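Local atomic coordinates of SusD-like carbohydrate binding protein (PDB entry 3LEW), a protein that probably binds carbohydrate at the outer membrane of Bacteroides vulgatus as a SusD-family nutrient-binding protein. Residues Y129-A133 against S134-F138; F407-I410 against D411-N415. All blocks are in the same frame, centred on the assembly; numbering follows the deposited sequence.

Contact 1 of 2, residues Y129-A133 against S134-F138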
loop_
_atom_site.group_PDB
_atom_site.type_symbol
_atom_site.label_atom_id
_atom_site.label_comp_id
_atom_site.label_asym_id
_atom_site.label_seq_id
_atom_site.Cartn_x
_atom_site.Cartn_y
_atom_site.Cartn_z
ATOM N N TYR A 129 5.002 -9.640 -7.844
ATOM C CA TYR A 129 6.365 -9.974 -7.296
ATOM C C TYR A 129 6.920 -8.832 -6.421
ATOM O O TYR A 129 7.657 -9.074 -5.457
ATOM C CB TYR A 129 7.346 -10.408 -8.377
ATOM C CG TYR A 129 7.091 -11.824 -8.849
ATOM C CD1 TYR A 129 7.126 -12.893 -7.965
ATOM C CD2 TYR A 129 6.749 -12.091 -10.185
ATOM C CE1 TYR A 129 6.839 -14.190 -8.367
ATOM C CE2 TYR A 129 6.481 -13.403 -10.610
ATOM C CZ TYR A 129 6.492 -14.447 -9.683
ATOM O OH TYR A 129 6.194 -15.750 -10.053
ATOM N N LEU A 130 6.567 -7.574 -6.728
ATOM C CA LEU A 130 6.945 -6.449 -5.863
ATOM C C LEU A 130 6.297 -6.587 -4.478
ATOM O O LEU A 130 6.917 -6.342 -3.442
ATOM C CB LEU A 130 6.573 -5.108 -6.476
ATOM C CG LEU A 130 6.793 -3.848 -5.643
ATOM C CD1 LEU A 130 8.282 -3.740 -5.286
ATOM C CD2 LEU A 130 6.334 -2.589 -6.393
ATOM N N HIS A 131 5.031 -6.992 -4.449
ATOM C CA HIS A 131 4.363 -7.293 -3.183
ATOM C C HIS A 131 5.112 -8.343 -2.350
ATOM O O HIS A 131 5.401 -8.148 -1.148
ATOM C CB HIS A 131 2.953 -7.779 -3.433
ATOM C CG HIS A 131 2.246 -8.213 -2.181
ATOM N ND1 HIS A 131 1.899 -7.330 -1.172
ATOM C CD2 HIS A 131 1.811 -9.433 -1.782
ATOM C CE1 HIS A 131 1.314 -7.999 -0.186
ATOM N NE2 HIS A 131 1.229 -9.275 -0.540
ATOM N N LEU A 132 5.470 -9.446 -3.007
ATOM C CA LEU A 132 6.181 -10.523 -2.334
ATOM C C LEU A 132 7.533 -10.034 -1.837
ATOM O O LEU A 132 7.867 -10.219 -0.635
ATOM C CB LEU A 132 6.303 -11.748 -3.251
ATOM C CG LEU A 132 4.984 -12.482 -3.532
ATOM C CD1 LEU A 132 5.093 -13.450 -4.774
ATOM C CD2 LEU A 132 4.476 -13.252 -2.308
ATOM N N ALA A 133 8.304 -9.359 -2.701
ATOM C CA ALA A 133 9.640 -8.908 -2.348
ATOM C C ALA A 133 9.651 -7.923 -1.178
ATOM O O ALA A 133 10.523 -7.968 -0.332
ATOM C CB ALA A 133 10.316 -8.251 -3.556
ATOM N N SER A 134 8.676 -7.021 -1.167
ATOM C CA SER A 134 8.651 -5.918 -0.188
ATOM C C SER A 134 8.075 -6.274 1.167
ATOM O O SER A 134 8.278 -5.500 2.112
ATOM C CB SER A 134 7.917 -4.697 -0.772
ATOM O OG SER A 134 6.557 -4.962 -1.096
ATOM N N CYS A 135 7.341 -7.389 1.297
ATOM C CA CYS A 135 6.627 -7.798 2.510
ATOM C C CYS A 135 7.124 -9.101 3.171
ATOM O O CYS A 135 6.871 -9.332 4.324
ATOM C CB CYS A 135 5.156 -8.036 2.165
ATOM S SG CYS A 135 4.235 -6.539 1.775
ATOM N N TYR A 136 7.746 -9.993 2.394
ATOM C CA TYR A 136 8.103 -11.348 2.865
ATOM C C TYR A 136 9.577 -11.549 3.257
ATOM O O TYR A 136 10.002 -12.680 3.609
ATOM C CB TYR A 136 7.707 -12.397 1.801
ATOM C CG TYR A 136 6.223 -12.654 1.708
ATOM C CD1 TYR A 136 5.338 -11.696 1.169
ATOM C CD2 TYR A 136 5.677 -13.800 2.243
ATOM C CE1 TYR A 136 3.939 -11.905 1.095
ATOM C CE2 TYR A 136 4.300 -14.017 2.192
ATOM C CZ TYR A 136 3.438 -13.051 1.628
ATOM O OH TYR A 136 2.131 -13.325 1.586
ATOM N N SER A 137 10.353 -10.474 3.196
ATOM C CA SER A 137 11.754 -10.502 3.574
ATOM C C SER A 137 12.112 -9.128 4.153
ATOM O O SER A 137 11.481 -8.107 3.840
ATOM C CB SER A 137 12.639 -10.718 2.361
ATOM O OG SER A 137 12.321 -11.868 1.572
ATOM N N PHE A 138 13.146 -9.107 4.969
ATOM C CA PHE A 138 13.757 -7.840 5.376
ATOM C C PHE A 138 14.428 -7.165 4.166
ATOM O O PHE A 138 14.514 -7.746 3.049
ATOM C CB PHE A 138 14.767 -8.034 6.529
ATOM C CG PHE A 138 14.145 -8.594 7.773
ATOM C CD1 PHE A 138 13.110 -7.910 8.406
ATOM C CD2 PHE A 138 14.573 -9.802 8.300
ATOM C CE1 PHE A 138 12.537 -8.395 9.564
ATOM C CE2 PHE A 138 13.994 -10.320 9.450
ATOM C CZ PHE A 138 12.988 -9.594 10.097
HETATM O O HOH W 1 12.094 -6.729 1.449
#
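Leu132 lays its CD2 methyl over one face of the Tyr136 ring, toward the rim, a CH-pi contact 4.0 Å from CD2 to the ring centroid. CG of Tyr136 stands beside its own backbone N (chi1 -74°), which swings the ring back along the helix. His131 NE2 comes to the edge of the same ring, 4.1 Å from CE1. Both His131 NE2 and Tyr136 OH are hydrogen-bonded to Ser86 OG on helix 81-103. A phenylalanine in place of Tyr136 would probably keep the methyl contact but leave Ser86 without its phenol partner. Leu130 to Cys135 belong to the C-terminal end of helix 111-135, buried against helices 81-103, 170-187 and 202-215. Here Ser134 grips Leu130 O twice, through N at 3.0 Å and OG at 2.7 Å, from opposite faces of the carbonyl plane. Tyr136 N bonds to Leu132 O at 3.0 Å, while Cys135 N makes only weak bonds to His131 O and Leu132 O. Past the helix end the packing is looser. A water lies between Ala133 O (2.7 Å) and Ser137 O (2.8 Å) and links the helix end to the following loop. Ser137 N is buried and has no hydrogen-bond partner in the model.

Contact 2 of 2, residues F407-I410 against D411-N415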
loop_
_atom_site.group_PDB
_atom_site.type_symbol
_atom_site.label_atom_id
_atom_site.label_comp_id
_atom_site.label_asym_id
_atom_site.label_seq_id
_atom_site.Cartn_x
_atom_site.Cartn_y
_atom_site.Cartn_z
ATOM N N PHE A 407 1.450 2.069 3.111
ATOM C CA PHE A 407 2.899 2.107 3.004
ATOM C C PHE A 407 3.635 2.011 4.344
ATOM O O PHE A 407 4.855 1.842 4.328
ATOM C CB PHE A 407 3.337 3.413 2.340
ATOM C CG PHE A 407 2.835 3.593 0.934
ATOM C CD1 PHE A 407 3.536 3.090 -0.133
ATOM C CD2 PHE A 407 1.650 4.278 0.684
ATOM C CE1 PHE A 407 3.057 3.254 -1.431
ATOM C CE2 PHE A 407 1.177 4.471 -0.621
ATOM C CZ PHE A 407 1.904 3.966 -1.676
ATOM N N SER A 408 2.958 2.132 5.486
ATOM C CA SER A 408 3.737 2.309 6.732
ATOM C C SER A 408 4.704 1.157 7.005
ATOM O O SER A 408 5.885 1.373 7.240
ATOM C CB SER A 408 2.861 2.506 7.974
ATOM O OG SER A 408 1.957 3.616 7.848
ATOM N N LEU A 409 4.209 -0.082 6.953
ATOM C CA LEU A 409 5.079 -1.257 7.216
ATOM C C LEU A 409 6.114 -1.408 6.124
ATOM O O LEU A 409 7.228 -1.844 6.373
ATOM C CB LEU A 409 4.246 -2.527 7.282
ATOM C CG LEU A 409 4.993 -3.856 7.535
ATOM C CD1 LEU A 409 5.619 -3.915 8.964
ATOM C CD2 LEU A 409 4.016 -5.062 7.298
ATOM N N ILE A 410 5.734 -1.085 4.885
ATOM C CA ILE A 410 6.648 -1.267 3.742
ATOM C C ILE A 410 7.869 -0.383 3.889
ATOM O O ILE A 410 8.998 -0.809 3.696
ATOM C CB ILE A 410 5.932 -0.900 2.397
ATOM C CG1 ILE A 410 4.687 -1.794 2.191
ATOM C CG2 ILE A 410 6.945 -0.873 1.237
ATOM C CD1 ILE A 410 4.920 -3.282 2.269
ATOM N N ASP A 411 7.649 0.813 4.399
ATOM C CA ASP A 411 8.738 1.751 4.692
ATOM C C ASP A 411 9.569 1.328 5.885
ATOM O O ASP A 411 10.786 1.422 5.837
ATOM C CB ASP A 411 8.210 3.149 4.910
ATOM C CG ASP A 411 7.765 3.823 3.615
ATOM O OD1 ASP A 411 8.033 3.332 2.473
ATOM O OD2 ASP A 411 7.109 4.886 3.733
ATOM N N ILE A 412 8.917 0.844 6.952
ATOM C CA ILE A 412 9.613 0.324 8.143
ATOM C C ILE A 412 10.597 -0.803 7.750
ATOM O O ILE A 412 11.774 -0.835 8.173
ATOM C CB ILE A 412 8.571 -0.136 9.200
ATOM C CG1 ILE A 412 8.011 1.132 9.883
ATOM C CG2 ILE A 412 9.190 -1.090 10.276
ATOM C CD1 ILE A 412 6.744 0.928 10.706
ATOM N N ILE A 413 10.116 -1.704 6.936
ATOM C CA ILE A 413 10.917 -2.840 6.423
ATOM C C ILE A 413 12.067 -2.326 5.530
ATOM O O ILE A 413 13.230 -2.548 5.835
ATOM C CB ILE A 413 10.077 -3.837 5.658
ATOM C CG1 ILE A 413 9.144 -4.639 6.591
ATOM C CG2 ILE A 413 10.942 -4.855 4.945
ATOM C CD1 ILE A 413 8.077 -5.549 5.869
ATOM N N ARG A 414 11.738 -1.625 4.452
ATOM C CA ARG A 414 12.796 -1.286 3.475
ATOM C C ARG A 414 13.846 -0.324 4.020
ATOM O O ARG A 414 15.005 -0.370 3.628
ATOM C CB ARG A 414 12.186 -0.773 2.187
ATOM C CG ARG A 414 11.664 0.669 2.268
ATOM C CD ARG A 414 10.914 1.076 1.022
ATOM N NE ARG A 414 10.437 2.441 1.188
ATOM C CZ ARG A 414 11.165 3.531 0.938
ATOM N NH1 ARG A 414 12.358 3.441 0.417
ATOM N NH2 ARG A 414 10.660 4.734 1.205
ATOM N N ASN A 415 13.466 0.539 4.950
ATOM C CA ASN A 415 14.412 1.513 5.521
ATOM C C ASN A 415 15.115 1.016 6.805
ATOM O O ASN A 415 15.924 1.739 7.392
ATOM C CB ASN A 415 13.691 2.826 5.821
ATOM C CG ASN A 415 13.099 3.476 4.583
ATOM O OD1 ASN A 415 13.598 3.309 3.486
ATOM N ND2 ASN A 415 12.068 4.291 4.788
#
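Leu409 and Ile413 meet in a local contact one turn apart within helix 408-414, a short helix buried among helices 111-135, 202-215 and 387-401. Four successive backbone bonds hold the turn, from Asp411 N to Phe407 O through to Arg414 N to Ile410 O. The last is nearly straight, with an N-H...O angle of 171°. On one flank CG of Leu409 lies 3.9 Å from CD1 of Ile413, the two side chains crossing at a slant. Ile410 turns instead to Tyr215 and to the end of helix 111-135.

The polar flank belongs to Asp411 and Arg414, three residues apart. Arg414 is extended from CG to NE, after a first torsion that puts CG between the backbone N and the carbonyl carbon (chi1 76°). This brings the guanidinium side-on to one oxygen. NE donates to Asp411 OD1 at 2.9 Å, and NH2 reaches the same OD1 at 3.2 Å. OD1 lies in the guanidinium plane, but both nitrogens approach it from one face of the carboxylate. Asn415 OD1 sits over a face of the guanidinium.

Asp411 OD2 forms a salt bridge with Arg398, and Arg414 NH2 one with Glu355. Asp411 and Arg414, both buried, thus join a network of two acids and two arginines, which probably keeps Asp411 ionised and fixes the rotation of both its carboxylate and the Arg414 guanidinium.

In the fold
Contact 1 comes first along the chain, at the end of helix 111-135, and contact 2 follows much later, in helix 408-414. The two belong to different family regions of the sequence, yet their centres lie about 11 Å apart in the interior of the single chain. They touch directly. Ile413 CG2 lies 3.5 Å from Ser137 O, and Ile413 CD1 is 3.8 Å from Ser134 O. Tyr215 of helix 202-215 is a shared neighbour, meeting Leu130 and Ser134 of contact 1 and Phe407, Ile410 and Arg414 of contact 2. Isoleucine methyls of helix 408-414 pack on the end of helix 111-135, so the two regions meet in one common core.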